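Local atomic coordinates of two-domain protein containing predicted PHP-like metal-dependent phosphoesterase (Bacteroides vulgatus ATCC 8482, PDB entry 3E38), a protein that binds three zinc ions in a PHP-like domain and is probably a metal-dependent phosphoesterase, perhaps with 5'-3' exonuclease activity on nucleic acids. Residues I8-P11 with T17-K20; G130-W135 with T188-S193; E167-H172 with H210-F215; R234-F239 with D248-F253. One frame throughout, in Å; residues are numbered along the deposited sequence.

Interactions 2 and 3 are fully buried, interaction 4 is largely buried, with Arg234 and Leu249 partly exposed, and interaction 1 is a surface contact. All four reach the same mixed sheet of the PHP-like domain. Their chemistry follows their place: water and side-chain-to-carbonyl hydrogen bonds at the surface in interaction 1, apolar packing alone in 2 and 4, and one buried hydroxyl-to-carbonyl bond in 3. Interactions 2 and 3 come near the zinc site; 1 and 4 lie away from it. Neighbouring strands tie 3 to 1, 2 and 4, and Phe253 of interaction 4 packs on Val10 and Pro11 of interaction 1.

Interaction 1: residues I8-P11 with T17-K20; sequences IQVP and TTLK
Two side chains of strand residues 17-20 reach across to carbonyl oxygens of the irregular segment 8-11. Lys20 NZ donates to Ile8 O at 3.0 Å, lying in the plane of that carbonyl with a C=O...N angle of 146°. Thr18 OG1 gives its proton to Pro11 O at 2.8 Å, again in the carbonyl plane and on a lone pair, the angle here being 137°. Water widens the grip on the ammonium group: one molecule accepts from both Lys20 NZ and Ile8 N, and a second accepts from Lys20 NZ while donating to Val10 O, 2.9 Å away. Three polar contacts thus hold the lysine tip.

Apolar packing accompanies these bonds. The lysine chain bends at chi2 (97°) and then runs extended, which lays its methylenes alongside Ile8, the two side chains passing in opposite directions with Ile8 CD1 3.8 Å from Lys20 CG. Val10 CG2 touches both Lys20 CE and Thr18 CG2, each at 3.9 Å, and Val10 meets Thr18 at about a right angle. A leucine in place of Lys20 would probably leave Ile8 O without its charged donor and both waters without their shared partner.

Segment 8-11 therefore lies beside strand 17-22 without a backbone ladder to segment 17-20. Strand 213-218, the antiparallel neighbour of 17-22, offers Met213 to both Ile8 and Lys20, whereas Val10 and Pro11 pack on Phe253 of helix 247-257. Gln9 is hydrogen-bonded to Asp279, linking this loop to the C-terminal part of the chain.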
loop_
_atom_site.group_PDB
_atom_site.type_symbol
_atom_site.label_atom_id
_atom_site.label_comp_id
_atom_site.label_asym_id
_atom_site.label_seq_id
_atom_site.Cartn_x
_atom_site.Cartn_y
_atom_site.Cartn_z
ATOM N N ILE B 8 -2.036 -14.882 -11.002
ATOM C CA ILE B 8 -1.431 -15.561 -9.859
ATOM C C ILE B 8 -0.286 -16.416 -10.418
ATOM O O ILE B 8 -0.512 -17.450 -11.064
ATOM C CB ILE B 8 -2.431 -16.448 -9.104
ATOM C CG1 ILE B 8 -3.628 -15.604 -8.603
ATOM C CG2 ILE B 8 -1.724 -17.190 -7.956
ATOM C CD1 ILE B 8 -4.814 -16.411 -8.086
ATOM N N GLN B 9 0.938 -15.961 -10.156
ATOM C CA GLN B 9 2.154 -16.608 -10.655
ATOM C C GLN B 9 2.651 -17.757 -9.814
ATOM O O GLN B 9 3.382 -17.587 -8.854
ATOM C CB GLN B 9 3.256 -15.582 -10.797
ATOM C CG GLN B 9 2.905 -14.506 -11.834
ATOM C CD GLN B 9 4.045 -13.541 -11.986
ATOM O OE1 GLN B 9 5.149 -13.929 -12.352
ATOM N NE2 GLN B 9 3.808 -12.297 -11.646
ATOM N N VAL B 10 2.188 -18.929 -10.206
ATOM C CA VAL B 10 2.581 -20.194 -9.576
ATOM C C VAL B 10 2.886 -21.170 -10.715
ATOM O O VAL B 10 2.456 -20.946 -11.847
ATOM C CB VAL B 10 1.511 -20.773 -8.622
ATOM C CG1 VAL B 10 1.408 -19.912 -7.348
ATOM C CG2 VAL B 10 0.178 -20.909 -9.327
ATOM N N PRO B 11 3.628 -22.222 -10.426
ATOM C CA PRO B 11 3.920 -23.124 -11.512
ATOM C C PRO B 11 2.894 -24.204 -11.751
ATOM O O PRO B 11 1.907 -24.376 -11.010
ATOM C CB PRO B 11 5.240 -23.789 -11.080
ATOM C CG PRO B 11 5.320 -23.613 -9.562
ATOM C CD PRO B 11 4.202 -22.684 -9.143
ATOM N N THR B 17 -2.133 -28.373 -15.798
ATOM C CA THR B 17 -2.204 -26.934 -15.761
ATOM C C THR B 17 -2.827 -26.486 -14.450
ATOM O O THR B 17 -3.909 -26.935 -14.067
ATOM C CB THR B 17 -2.978 -26.316 -16.939
ATOM O OG1 THR B 17 -2.927 -24.900 -16.787
ATOM C CG2 THR B 17 -4.445 -26.751 -16.984
ATOM N N THR B 18 -2.126 -25.603 -13.741
ATOM C CA THR B 18 -2.607 -25.108 -12.435
ATOM C C THR B 18 -3.697 -24.051 -12.587
ATOM O O THR B 18 -3.511 -22.918 -13.106
ATOM C CB THR B 18 -1.436 -24.604 -11.482
ATOM O OG1 THR B 18 -0.533 -25.686 -11.173
ATOM C CG2 THR B 18 -2.000 -24.025 -10.163
ATOM N N LEU B 19 -4.858 -24.441 -12.107
ATOM C CA LEU B 19 -6.018 -23.552 -12.119
ATOM C C LEU B 19 -6.354 -23.072 -10.709
ATOM O O LEU B 19 -6.238 -23.821 -9.672
ATOM C CB LEU B 19 -7.187 -24.289 -12.770
ATOM C CG LEU B 19 -6.954 -24.879 -14.165
ATOM C CD1 LEU B 19 -8.158 -25.763 -14.580
ATOM C CD2 LEU B 19 -6.640 -23.740 -15.230
ATOM N N LYS B 20 -6.738 -21.813 -10.648
ATOM C CA LYS B 20 -7.052 -21.161 -9.351
ATOM C C LYS B 20 -8.553 -21.004 -9.216
ATOM O O LYS B 20 -9.206 -20.293 -9.994
ATOM C CB LYS B 20 -6.294 -19.841 -9.180
ATOM C CG LYS B 20 -4.765 -19.935 -9.441
ATOM C CD LYS B 20 -4.437 -19.493 -10.855
ATOM C CE LYS B 20 -2.961 -19.646 -11.185
ATOM N NZ LYS B 20 -2.579 -19.057 -12.510
HETATM O O HOH W 1 -3.906 -16.470 -12.605
HETATM O O HOH W 2 -0.113 -20.662 -13.065
#

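Interaction 2: residues G130-W135 with T188-S193; sequences GAFMFW and TMIGTS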
loop_
_atom_site.group_PDB
_atom_site.type_symbol
_atom_site.label_atom_id
_atom_site.label_comp_id
_atom_site.label_asym_id
_atom_site.label_seq_id
_atom_site.Cartn_x
_atom_site.Cartn_y
_atom_site.Cartn_z
ATOM N N GLY B 130 -25.220 -36.385 -9.836
ATOM C CA GLY B 130 -23.794 -36.724 -9.846
ATOM C C GLY B 130 -22.862 -35.584 -9.405
ATOM O O GLY B 130 -21.709 -35.502 -9.822
ATOM N N ALA B 131 -23.403 -34.677 -8.602
ATOM C CA ALA B 131 -22.658 -33.526 -8.040
ATOM C C ALA B 131 -21.385 -33.903 -7.295
ATOM O O ALA B 131 -21.317 -34.961 -6.655
ATOM C CB ALA B 131 -23.550 -32.753 -7.060
ATOM N N PHE B 132 -20.405 -32.996 -7.347
ATOM C CA PHE B 132 -19.195 -33.136 -6.517
ATOM C C PHE B 132 -19.548 -32.427 -5.208
ATOM O O PHE B 132 -19.965 -31.267 -5.185
ATOM C CB PHE B 132 -17.948 -32.583 -7.171
ATOM C CG PHE B 132 -16.707 -32.715 -6.319
ATOM C CD1 PHE B 132 -16.370 -31.704 -5.392
ATOM C CD2 PHE B 132 -15.852 -33.823 -6.456
ATOM C CE1 PHE B 132 -15.221 -31.803 -4.600
ATOM C CE2 PHE B 132 -14.688 -33.935 -5.670
ATOM C CZ PHE B 132 -14.370 -32.904 -4.738
HETATM N N MSE B 133 -19.470 -33.194 -4.131
HETATM C CA MSE B 133 -19.929 -32.729 -2.814
HETATM C C MSE B 133 -18.866 -32.641 -1.765
HETATM O O MSE B 133 -18.110 -33.584 -1.543
HETATM C CB MSE B 133 -21.040 -33.670 -2.306
HETATM C CG MSE B 133 -22.384 -33.421 -3.048
HETATM SE SE MSE B 133 -23.657 -34.855 -2.880
HETATM C CE MSE B 133 -22.870 -36.143 -4.107
ATOM N N PHE B 134 -18.838 -31.507 -1.079
ATOM C CA PHE B 134 -17.896 -31.372 0.021
ATOM C C PHE B 134 -18.449 -30.716 1.280
ATOM O O PHE B 134 -19.337 -29.903 1.245
ATOM C CB PHE B 134 -16.601 -30.704 -0.446
ATOM C CG PHE B 134 -16.780 -29.315 -1.014
ATOM C CD1 PHE B 134 -16.730 -28.200 -0.187
ATOM C CD2 PHE B 134 -16.959 -29.131 -2.381
ATOM C CE1 PHE B 134 -16.856 -26.903 -0.723
ATOM C CE2 PHE B 134 -17.079 -27.848 -2.929
ATOM C CZ PHE B 134 -17.032 -26.729 -2.089
ATOM N N TRP B 135 -17.932 -31.178 2.408
ATOM C CA TRP B 135 -18.264 -30.620 3.718
ATOM C C TRP B 135 -17.622 -29.223 3.910
ATOM O O TRP B 135 -16.396 -29.034 3.791
ATOM C CB TRP B 135 -17.848 -31.619 4.793
ATOM C CG TRP B 135 -18.196 -31.258 6.170
ATOM C CD1 TRP B 135 -19.104 -30.331 6.580
ATOM C CD2 TRP B 135 -17.732 -31.921 7.353
ATOM N NE1 TRP B 135 -19.196 -30.330 7.952
ATOM C CE2 TRP B 135 -18.367 -31.305 8.450
ATOM C CE3 TRP B 135 -16.837 -32.961 7.585
ATOM C CZ2 TRP B 135 -18.117 -31.688 9.769
ATOM C CZ3 TRP B 135 -16.608 -33.364 8.880
ATOM C CH2 TRP B 135 -17.241 -32.718 9.964
ATOM N N THR B 188 -10.733 -35.083 -1.216
ATOM C CA THR B 188 -10.166 -33.880 -1.857
ATOM C C THR B 188 -10.134 -32.718 -0.891
ATOM O O THR B 188 -11.161 -32.360 -0.357
ATOM C CB THR B 188 -10.960 -33.523 -3.088
ATOM O OG1 THR B 188 -10.897 -34.653 -3.964
ATOM C CG2 THR B 188 -10.411 -32.262 -3.794
HETATM N N MSE B 189 -8.934 -32.174 -0.645
HETATM C CA MSE B 189 -8.772 -30.998 0.231
HETATM C C MSE B 189 -9.133 -29.773 -0.568
HETATM O O MSE B 189 -8.633 -29.568 -1.667
HETATM C CB MSE B 189 -7.351 -30.868 0.760
HETATM C CG MSE B 189 -6.905 -32.086 1.542
HETATM SE SE MSE B 189 -5.186 -31.759 2.256
HETATM C CE MSE B 189 -4.704 -33.674 2.614
ATOM N N ILE B 190 -10.050 -29.018 0.016
ATOM C CA ILE B 190 -10.628 -27.817 -0.575
ATOM C C ILE B 190 -10.363 -26.538 0.198
ATOM O O ILE B 190 -10.338 -26.504 1.409
ATOM C CB ILE B 190 -12.171 -27.929 -0.720
ATOM C CG1 ILE B 190 -12.579 -29.052 -1.654
ATOM C CG2 ILE B 190 -12.756 -26.607 -1.328
ATOM C CD1 ILE B 190 -12.262 -28.787 -3.121
ATOM N N GLY B 191 -10.236 -25.452 -0.540
ATOM C CA GLY B 191 -10.105 -24.163 0.104
ATOM C C GLY B 191 -10.883 -23.091 -0.626
ATOM O O GLY B 191 -10.731 -22.902 -1.833
ATOM N N THR B 192 -11.706 -22.385 0.132
ATOM C CA THR B 192 -12.603 -21.386 -0.456
ATOM C C THR B 192 -12.714 -20.117 0.357
ATOM O O THR B 192 -12.241 -20.037 1.473
ATOM C CB THR B 192 -13.999 -21.960 -0.631
ATOM O OG1 THR B 192 -14.588 -22.094 0.652
ATOM C CG2 THR B 192 -13.950 -23.343 -1.284
ATOM N N SER B 193 -13.349 -19.125 -0.257
ATOM C CA SER B 193 -13.515 -17.830 0.363
ATOM C C SER B 193 -14.771 -17.819 1.213
ATOM O O SER B 193 -14.761 -17.354 2.324
ATOM C CB SER B 193 -13.597 -16.696 -0.669
ATOM O OG SER B 193 -14.794 -16.703 -1.412
#
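Different first torsions send the rings of Phe132 and Phe134 from strand 132-135 to different parts of strand 188-192. Phe132 has CG anti to its backbone N (chi1 180°), which carries CZ to Thr188; Phe134 instead holds CG between the backbone N and the carbonyl carbon (chi1 60°), presenting a ring face to Ile190. The Thr188 CB atom sits at the edge of the Phe132 ring, in its plane, 3.8 Å from Phe132 CZ. On the Phe134 ring the approach is from above: Ile190 CG2 stands over one face, displaced toward the rim, and is 4.2 Å from Phe134 CE1. Ile190 also sends CD1 to Phe132, at a looser 4.5 Å from Phe132 CE1, so its two branches serve both rings.

The strand axes are 8.8 Å apart and inclined at 74°, and no hydrogen bond joins the segments. Strand 165-170 pairs in parallel with each of them, so the contact is made by side chains across that intervening strand within the curled sheet. Helix 223-231 closes over Phe132 and Ile190 through Leu230, whose carbonyl oxygen also takes the hydrogen bond of Thr188 OG1.

Phe134 lies about 5 Å, side chain to side chain, from the zinc ligand His24. The contact itself is wholly apolar, with aromatic edge and face both met by aliphatic carbon, which implies cohesion by close packing and burial of carbon near the metal site.

Interaction 3: residues E167-H172 with H210-F215; sequences EVANGH and HRTMTF
Ala169 is the first residue of segment 167-172 to meet Thr212, its CB lying 4.0 Å from Thr212 CG2, while Ala169 O approaches the same methyl at 3.7 Å. Asn170 points its CB away from the other segment and turns to its own: Asn170 ND2 donates to Glu167 OE1 at 2.7 Å in a nearly straight bond, entering on the syn side of the carboxylate but 31° out of its plane. Asn170 ND2 also bonds Asp194, a zinc ligand, and Glu167 bonds the zinc ligand His24, placing both residues in the second shell of the metal site.

Gly171, with positive phi, supplies the polar half of the contact. Its O accepts from Thr212 OG1 at 2.6 Å, the donor tilted 25° from the carbonyl plane. With chi1 at -63°, Thr212 sets OG1 beside its own N and CG2 opposite it, dividing the hydroxyl and methyl between Gly171 and Ala169. A valine in place of Thr212 would probably leave Gly171 O without this buried donor.

Strand 188-192 runs parallel to 165-170, and its Thr192 pairs through the backbone with Ala169 and Gly171. Thr212 immediately precedes strand 213-218, the antiparallel neighbour of 235-239, whose Phe239 packs on both Ala169 and Thr212.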
loop_
_atom_site.group_PDB
_atom_site.type_symbol
_atom_site.label_atom_id
_atom_site.label_comp_id
_atom_site.label_asym_id
_atom_site.label_seq_id
_atom_site.Cartn_x
_atom_site.Cartn_y
_atom_site.Cartn_z
ATOM N N GLU B 167 -13.617 -28.887 3.164
ATOM C CA GLU B 167 -12.918 -27.613 3.251
ATOM C C GLU B 167 -11.927 -27.691 4.396
ATOM O O GLU B 167 -12.287 -28.016 5.552
ATOM C CB GLU B 167 -13.881 -26.464 3.479
ATOM C CG GLU B 167 -14.650 -26.090 2.239
ATOM C CD GLU B 167 -15.527 -24.840 2.443
ATOM O OE1 GLU B 167 -15.848 -24.545 3.624
ATOM O OE2 GLU B 167 -15.925 -24.196 1.429
ATOM N N VAL B 168 -10.660 -27.484 4.050
ATOM C CA VAL B 168 -9.538 -27.507 5.043
ATOM C C VAL B 168 -9.222 -26.073 5.436
ATOM O O VAL B 168 -8.501 -25.780 6.404
ATOM C CB VAL B 168 -8.254 -28.232 4.547
ATOM C CG1 VAL B 168 -8.497 -29.774 4.507
ATOM C CG2 VAL B 168 -7.721 -27.624 3.199
ATOM N N ALA B 169 -9.825 -25.190 4.663
ATOM C CA ALA B 169 -9.674 -23.763 4.859
ATOM C C ALA B 169 -10.813 -22.984 4.206
ATOM O O ALA B 169 -11.106 -23.164 3.050
ATOM C CB ALA B 169 -8.320 -23.315 4.355
ATOM N N ASN B 170 -11.454 -22.144 5.020
ATOM C CA ASN B 170 -12.600 -21.283 4.639
ATOM C C ASN B 170 -12.380 -19.844 5.089
ATOM O O ASN B 170 -12.351 -19.530 6.273
ATOM C CB ASN B 170 -13.901 -21.842 5.251
ATOM C CG ASN B 170 -15.165 -21.151 4.742
ATOM O OD1 ASN B 170 -15.315 -19.964 4.919
ATOM N ND2 ASN B 170 -16.108 -21.921 4.161
ATOM N N GLY B 171 -12.225 -18.964 4.130
ATOM C CA GLY B 171 -11.974 -17.562 4.445
ATOM C C GLY B 171 -10.750 -17.501 5.331
ATOM O O GLY B 171 -9.702 -17.972 4.963
ATOM N N HIS B 172 -10.905 -16.933 6.518
ATOM C CA HIS B 172 -9.786 -16.758 7.452
ATOM C C HIS B 172 -9.757 -17.897 8.472
ATOM O O HIS B 172 -9.065 -17.833 9.449
ATOM C CB HIS B 172 -9.848 -15.375 8.081
ATOM C CG HIS B 172 -9.724 -14.263 7.066
ATOM N ND1 HIS B 172 -8.572 -14.068 6.344
ATOM C CD2 HIS B 172 -10.611 -13.340 6.613
ATOM C CE1 HIS B 172 -8.732 -13.038 5.519
ATOM N NE2 HIS B 172 -9.961 -12.571 5.662
ATOM N N HIS B 210 -4.663 -12.474 0.069
ATOM C CA HIS B 210 -5.377 -13.076 -1.064
ATOM C C HIS B 210 -6.502 -13.930 -0.583
ATOM O O HIS B 210 -6.448 -14.554 0.492
ATOM C CB HIS B 210 -4.410 -13.952 -1.883
ATOM C CG HIS B 210 -3.914 -15.121 -1.112
ATOM N ND1 HIS B 210 -4.628 -16.292 -1.022
ATOM C CD2 HIS B 210 -2.851 -15.264 -0.288
ATOM C CE1 HIS B 210 -4.001 -17.134 -0.221
ATOM N NE2 HIS B 210 -2.917 -16.534 0.240
ATOM N N ARG B 211 -7.510 -14.048 -1.427
ATOM C CA ARG B 211 -8.669 -14.816 -1.054
ATOM C C ARG B 211 -8.252 -16.253 -0.896
ATOM O O ARG B 211 -7.451 -16.740 -1.668
ATOM C CB ARG B 211 -9.795 -14.701 -2.088
ATOM C CG ARG B 211 -9.676 -15.645 -3.284
ATOM C CD ARG B 211 -11.018 -15.824 -3.969
ATOM N NE ARG B 211 -11.308 -14.676 -4.801
ATOM C CZ ARG B 211 -12.479 -14.398 -5.338
ATOM N NH1 ARG B 211 -13.519 -15.178 -5.123
ATOM N NH2 ARG B 211 -12.597 -13.309 -6.090
ATOM N N THR B 212 -8.781 -16.919 0.124
ATOM C CA THR B 212 -8.536 -18.351 0.310
ATOM C C THR B 212 -9.087 -19.072 -0.903
ATOM O O THR B 212 -10.167 -18.787 -1.396
ATOM C CB THR B 212 -9.174 -18.827 1.610
ATOM O OG1 THR B 212 -8.528 -18.120 2.666
ATOM C CG2 THR B 212 -9.028 -20.329 1.825
HETATM N N MSE B 213 -8.308 -19.973 -1.436
HETATM C CA MSE B 213 -8.730 -20.620 -2.659
HETATM C C MSE B 213 -8.157 -21.993 -2.830
HETATM O O MSE B 213 -7.492 -22.499 -1.967
HETATM C CB MSE B 213 -8.274 -19.764 -3.847
HETATM C CG MSE B 213 -6.747 -19.712 -4.014
HETATM SE SE MSE B 213 -6.194 -18.537 -5.487
HETATM C CE MSE B 213 -6.711 -16.847 -4.653
ATOM N N THR B 214 -8.445 -22.594 -3.978
ATOM C CA THR B 214 -7.930 -23.954 -4.287
ATOM C C THR B 214 -7.155 -24.007 -5.582
ATOM O O THR B 214 -7.588 -23.517 -6.629
ATOM C CB THR B 214 -9.054 -25.031 -4.377
ATOM O OG1 THR B 214 -9.836 -25.018 -3.195
ATOM C CG2 THR B 214 -8.498 -26.413 -4.589
ATOM N N PHE B 215 -5.952 -24.533 -5.472
ATOM C CA PHE B 215 -5.163 -24.834 -6.653
ATOM C C PHE B 215 -5.621 -26.205 -7.160
ATOM O O PHE B 215 -5.586 -27.221 -6.406
ATOM C CB PHE B 215 -3.645 -24.869 -6.389
ATOM C CG PHE B 215 -3.049 -23.554 -6.051
ATOM C CD1 PHE B 215 -3.736 -22.387 -6.324
ATOM C CD2 PHE B 215 -1.743 -23.476 -5.568
ATOM C CE1 PHE B 215 -3.181 -21.153 -6.018
ATOM C CE2 PHE B 215 -1.161 -22.239 -5.274
ATOM C CZ PHE B 215 -1.883 -21.084 -5.495
#

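Interaction 4: residues R234-F239 with D248-F253; sequences RTAAYF and DLLRPF
The backbones of strand 235-239 and helix 248-253 stay well apart, with CA atoms 7.6 Å from Arg234 to Leu249 and 7.9 Å from Ala236 to Leu250, and no hydrogen bond crosses between them. Leucine side chains bridge the distance.

Leu249 holds CG anti to its carbonyl carbon (chi1 -78°), a setting that drives its two methyls onto the start of the strand. Leu249 CD1 lies against backbone, 3.6 Å from Thr235 O and 3.9 Å from Arg234 CA. Its other branch meets the arginine chain: Leu249 CD2 is 4.1 Å from Arg234 CG, the two side chains crossing at about a right angle. Arg234 thus packs through its aliphatic portion, while its guanidinium group forms a salt bridge with Glu228 and a hydrogen bond to Phe217 O.

One residue along the helix, Leu250 brings CD1 to within 3.9 Å of Ala236 CB, an aliphatic contact between methyl groups.

Helix 247-257, kinked at Pro252, leads into strand 258-265 of the Ig-like region, so this packing sets the connecting helix against the PHP-like sheet. There strand 235-239 pairs antiparallel with 213-218 and with 242-244, whose Leu243 touches both Ala236 and Phe253.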
loop_
_atom_site.group_PDB
_atom_site.type_symbol
_atom_site.label_atom_id
_atom_site.label_comp_id
_atom_site.label_asym_id
_atom_site.label_seq_id
_atom_site.Cartn_x
_atom_site.Cartn_y
_atom_site.Cartn_z
ATOM N N ARG B 234 -6.595 -33.910 -6.919
ATOM C CA ARG B 234 -5.455 -33.176 -7.476
ATOM C C ARG B 234 -5.653 -31.687 -7.269
ATOM O O ARG B 234 -5.854 -30.876 -8.184
ATOM C CB ARG B 234 -5.241 -33.554 -8.940
ATOM C CG ARG B 234 -3.778 -33.682 -9.274
ATOM C CD ARG B 234 -3.524 -34.072 -10.709
ATOM N NE ARG B 234 -4.157 -35.335 -11.092
ATOM C CZ ARG B 234 -5.198 -35.442 -11.908
ATOM N NH1 ARG B 234 -5.761 -34.363 -12.444
ATOM N NH2 ARG B 234 -5.670 -36.641 -12.202
ATOM N N THR B 235 -5.592 -31.389 -5.977
ATOM C CA THR B 235 -5.764 -30.046 -5.389
ATOM C C THR B 235 -4.795 -29.771 -4.256
ATOM O O THR B 235 -4.138 -30.667 -3.693
ATOM C CB THR B 235 -7.172 -29.897 -4.724
ATOM O OG1 THR B 235 -7.283 -30.821 -3.611
ATOM C CG2 THR B 235 -8.337 -30.194 -5.726
ATOM N N ALA B 236 -4.757 -28.495 -3.924
ATOM C CA ALA B 236 -4.058 -27.951 -2.742
ATOM C C ALA B 236 -4.770 -26.681 -2.365
ATOM O O ALA B 236 -5.130 -25.877 -3.240
ATOM C CB ALA B 236 -2.573 -27.671 -3.007
ATOM N N ALA B 237 -5.025 -26.529 -1.075
ATOM C CA ALA B 237 -5.635 -25.303 -0.545
ATOM C C ALA B 237 -4.565 -24.219 -0.223
ATOM O O ALA B 237 -3.559 -24.447 0.417
ATOM C CB ALA B 237 -6.515 -25.611 0.674
ATOM N N TYR B 238 -4.845 -23.033 -0.711
ATOM C CA TYR B 238 -4.018 -21.859 -0.549
ATOM C C TYR B 238 -4.723 -20.883 0.348
ATOM O O TYR B 238 -5.715 -20.277 -0.007
ATOM C CB TYR B 238 -3.775 -21.237 -1.899
ATOM C CG TYR B 238 -2.836 -20.051 -1.895
ATOM C CD1 TYR B 238 -1.739 -19.987 -1.042
ATOM C CD2 TYR B 238 -3.006 -19.018 -2.809
ATOM C CE1 TYR B 238 -0.899 -18.919 -1.068
ATOM C CE2 TYR B 238 -2.160 -17.972 -2.838
ATOM C CZ TYR B 238 -1.108 -17.908 -1.982
ATOM O OH TYR B 238 -0.234 -16.809 -2.049
ATOM N N PHE B 239 -4.132 -20.747 1.511
ATOM C CA PHE B 239 -4.680 -20.031 2.643
ATOM C C PHE B 239 -3.646 -19.154 3.281
ATOM O O PHE B 239 -2.683 -19.647 3.869
ATOM C CB PHE B 239 -5.124 -21.087 3.669
ATOM C CG PHE B 239 -5.550 -20.509 4.981
ATOM C CD1 PHE B 239 -6.811 -19.950 5.131
ATOM C CD2 PHE B 239 -4.685 -20.483 6.051
ATOM C CE1 PHE B 239 -7.182 -19.404 6.305
ATOM C CE2 PHE B 239 -5.078 -19.954 7.245
ATOM C CZ PHE B 239 -6.330 -19.417 7.366
ATOM N N ASP B 248 2.758 -35.837 -2.083
ATOM C CA ASP B 248 3.043 -36.336 -3.429
ATOM C C ASP B 248 2.718 -35.286 -4.476
ATOM O O ASP B 248 3.068 -35.403 -5.631
ATOM C CB ASP B 248 2.287 -37.620 -3.732
ATOM C CG ASP B 248 0.792 -37.409 -3.808
ATOM O OD1 ASP B 248 0.335 -36.248 -3.968
ATOM O OD2 ASP B 248 0.080 -38.403 -3.710
ATOM N N LEU B 249 2.037 -34.256 -4.032
ATOM C CA LEU B 249 1.693 -33.129 -4.884
ATOM C C LEU B 249 2.532 -31.902 -4.506
ATOM O O LEU B 249 3.036 -31.197 -5.386
ATOM C CB LEU B 249 0.205 -32.804 -4.790
ATOM C CG LEU B 249 -0.757 -33.698 -5.577
ATOM C CD1 LEU B 249 -2.160 -33.202 -5.367
ATOM C CD2 LEU B 249 -0.368 -33.704 -7.058
ATOM N N LEU B 250 2.695 -31.680 -3.200
ATOM C CA LEU B 250 3.426 -30.491 -2.695
ATOM C C LEU B 250 4.914 -30.597 -2.982
ATOM O O LEU B 250 5.578 -29.623 -3.332
ATOM C CB LEU B 250 3.164 -30.215 -1.202
ATOM C CG LEU B 250 2.136 -29.088 -0.960
ATOM C CD1 LEU B 250 0.877 -29.177 -1.832
ATOM C CD2 LEU B 250 1.792 -28.960 0.553
ATOM N N ARG B 251 5.418 -31.814 -2.883
ATOM C CA ARG B 251 6.834 -32.028 -3.116
ATOM C C ARG B 251 7.207 -31.579 -4.525
ATOM O O ARG B 251 8.079 -30.742 -4.683
ATOM C CB ARG B 251 7.248 -33.493 -2.893
ATOM C CG ARG B 251 8.672 -33.797 -3.313
ATOM C CD ARG B 251 9.065 -35.222 -2.869
ATOM N NE ARG B 251 8.724 -35.395 -1.456
ATOM C CZ ARG B 251 9.442 -34.881 -0.451
ATOM N NH1 ARG B 251 10.536 -34.199 -0.723
ATOM N NH2 ARG B 251 9.079 -35.048 0.822
ATOM N N PRO B 252 6.552 -32.135 -5.558
ATOM C CA PRO B 252 6.937 -31.704 -6.893
ATOM C C PRO B 252 6.617 -30.256 -7.196
ATOM O O PRO B 252 7.210 -29.671 -8.108
ATOM C CB PRO B 252 6.092 -32.601 -7.820
ATOM C CG PRO B 252 5.016 -33.184 -6.946
ATOM C CD PRO B 252 5.701 -33.333 -5.610
ATOM N N PHE B 253 5.684 -29.704 -6.433
ATOM C CA PHE B 253 5.214 -28.289 -6.643
ATOM C C PHE B 253 6.296 -27.368 -6.124
ATOM O O PHE B 253 6.700 -26.401 -6.762
ATOM C CB PHE B 253 3.857 -28.057 -5.959
ATOM C CG PHE B 253 3.254 -26.708 -6.208
ATOM C CD1 PHE B 253 2.659 -26.405 -7.429
ATOM C CD2 PHE B 253 3.242 -25.742 -5.212
ATOM C CE1 PHE B 253 2.088 -25.155 -7.665
ATOM C CE2 PHE B 253 2.674 -24.482 -5.451
ATOM C CZ PHE B 253 2.098 -24.197 -6.684
#